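Local coordinates for protein ubiquinol-cytochrome C chaperone (Brucella abortus NCTC 8038, PDB 6RWT) that is the Brucella homolog of the chaperone Cbp3, which binds newly synthesized cytochrome b in mitochondria, and probably assists complex III assembly in a similar way, at residues Phe55-Leu58 and His59-Gly63. Sequence-based numbering, arbitrary orientation.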
loop_
_atom_site.group_PDB
_atom_site.type_symbol
_atom_site.label_atom_id
_atom_site.label_comp_id
_atom_site.label_asym_id
_atom_site.label_seq_id
_atom_site.Cartn_x
_atom_site.Cartn_y
_atom_site.Cartn_z
ATOM N N PHE A 55 -0.200 -1.891 1.461
ATOM C CA PHE A 55 -0.205 -2.546 2.764
ATOM C C PHE A 55 -1.175 -1.860 3.745
ATOM O O PHE A 55 -1.944 -2.523 4.434
ATOM C CB PHE A 55 1.207 -2.601 3.393
ATOM C CG PHE A 55 1.175 -2.662 4.895
ATOM C CD1 PHE A 55 0.962 -3.863 5.543
ATOM C CD2 PHE A 55 1.284 -1.496 5.660
ATOM C CE1 PHE A 55 0.871 -3.913 6.931
ATOM C CE2 PHE A 55 1.184 -1.535 7.039
ATOM C CZ PHE A 55 0.983 -2.750 7.675
ATOM N N LEU A 56 -1.093 -0.534 3.844
ATOM C CA LEU A 56 -1.963 0.203 4.774
ATOM C C LEU A 56 -3.442 -0.064 4.498
ATOM O O LEU A 56 -4.226 -0.259 5.436
ATOM C CB LEU A 56 -1.668 1.709 4.752
ATOM C CG LEU A 56 -0.483 2.163 5.611
ATOM C CD1 LEU A 56 0.055 3.517 5.164
ATOM C CD2 LEU A 56 -0.861 2.200 7.089
ATOM N N ALA A 57 -3.817 -0.091 3.221
ATOM C CA ALA A 57 -5.210 -0.410 2.840
ATOM C C ALA A 57 -5.622 -1.844 3.217
ATOM O O ALA A 57 -6.680 -2.056 3.818
ATOM C CB ALA A 57 -5.421 -0.174 1.351
ATOM N N LEU A 58 -4.789 -2.817 2.866
ATOM C CA LEU A 58 -5.079 -4.226 3.178
ATOM C C LEU A 58 -5.149 -4.474 4.690
ATOM O O LEU A 58 -6.025 -5.210 5.158
ATOM C CB LEU A 58 -4.038 -5.159 2.540
ATOM C CG LEU A 58 -3.858 -5.111 1.012
ATOM C CD1 LEU A 58 -2.837 -6.145 0.545
ATOM C CD2 LEU A 58 -5.160 -5.259 0.245
ATOM N N HIS A 59 -4.226 -3.856 5.431
ATOM C CA HIS A 59 -4.167 -3.941 6.897
ATOM C C HIS A 59 -5.470 -3.452 7.549
ATOM O O HIS A 59 -5.975 -4.082 8.490
ATOM C CB HIS A 59 -2.934 -3.152 7.380
ATOM C CG HIS A 59 -2.768 -3.093 8.866
ATOM N ND1 HIS A 59 -3.106 -1.977 9.599
ATOM C CD2 HIS A 59 -2.281 -3.995 9.753
ATOM C CE1 HIS A 59 -2.846 -2.199 10.876
ATOM N NE2 HIS A 59 -2.340 -3.413 10.996
ATOM N N ARG A 60 -6.026 -2.357 7.027
ATOM C CA ARG A 60 -7.320 -1.840 7.502
ATOM C C ARG A 60 -8.506 -2.746 7.138
ATOM O O ARG A 60 -9.428 -2.931 7.941
ATOM C CB ARG A 60 -7.569 -0.428 6.945
ATOM C CG ARG A 60 -8.997 0.114 7.089
ATOM C CD ARG A 60 -9.419 0.306 8.540
ATOM N NE ARG A 60 -10.798 0.801 8.648
ATOM C CZ ARG A 60 -11.902 0.049 8.629
ATOM N NH1 ARG A 60 -11.840 -1.278 8.519
ATOM N NH2 ARG A 60 -13.090 0.634 8.739
ATOM N N MET A 61 -8.492 -3.271 5.915
ATOM C CA MET A 61 -9.641 -4.008 5.371
ATOM C C MET A 61 -9.771 -5.448 5.859
ATOM O O MET A 61 -10.894 -5.968 5.902
ATOM C CB MET A 61 -9.619 -3.975 3.839
ATOM C CG MET A 61 -9.877 -2.594 3.265
ATOM S SD MET A 61 -9.685 -2.548 1.472
ATOM C CE MET A 61 -9.640 -0.783 1.224
ATOM N N LYS A 62 -8.659 -6.096 6.207
ATOM C CA LYS A 62 -8.687 -7.490 6.709
ATOM C C LYS A 62 -9.566 -7.620 7.944
ATOM O O LYS A 62 -9.380 -6.899 8.923
ATOM C CB LYS A 62 -7.269 -8.000 7.027
ATOM C CG LYS A 62 -7.192 -9.179 8.000
ATOM C CD LYS A 62 -5.762 -9.672 8.197
ATOM C CE LYS A 62 -5.424 -10.843 7.285
ATOM N NZ LYS A 62 -5.967 -12.125 7.811
ATOM N N GLY A 63 -10.516 -8.549 7.897
ATOM C CA GLY A 63 -11.422 -8.767 9.018
ATOM C C GLY A 63 -12.522 -9.749 8.671
ATOM O O GLY A 63 -12.298 -10.693 7.916
HETATM O O HOH W 1 -3.967 0.435 8.288
#
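Phe-55 and His-59, one helical turn apart, lie side by side, their side chains pointing the same way. Both have CG anti to the backbone N (chi1 154° and 177°), which sends the two rings off the same flank of the helix. CB of His-59 sits over one face of the phenyl ring, displaced toward its rim and 3.9 Å from Phe-55 CE1, a CH-pi contact. The ring planes meet obliquely at 31°, with Phe-55 CZ 4.0 Å from His-59 CG. The imidazole is gripped at both nitrogens: a water in the ring plane lies 2.9 Å from His-59 ND1 and donates to Leu-56 O, while NE2 is hydrogen-bonded to Asp-120. Leu-56 O therefore takes two bonds, the water and the amide of Arg-60, the latter 3.2 Å from Arg-60 N to Leu-56 O. On another flank, the extended Met-61 side chain runs back along the helix, bringing CE to 4.3 Å from Ala-57 CB. The last i to i+4 bond here, Lys-62 N to Leu-58 O at 3.0 Å, closes the C-terminal turn of helix 43-61, and at Lys-62 the backbone turns out of the helix. Arg-60 turns away to a salt bridge with Asp-164 and hydrogen bonds to the carbonyls of Leu-159, near the end of helix 145-161, and Ile-162, just beyond it. Within this all-helical fold, Phe-55 packs on helix 100-120, Leu-56 on helix 145-161, and Met-61 on helices 66-89 and 164-168.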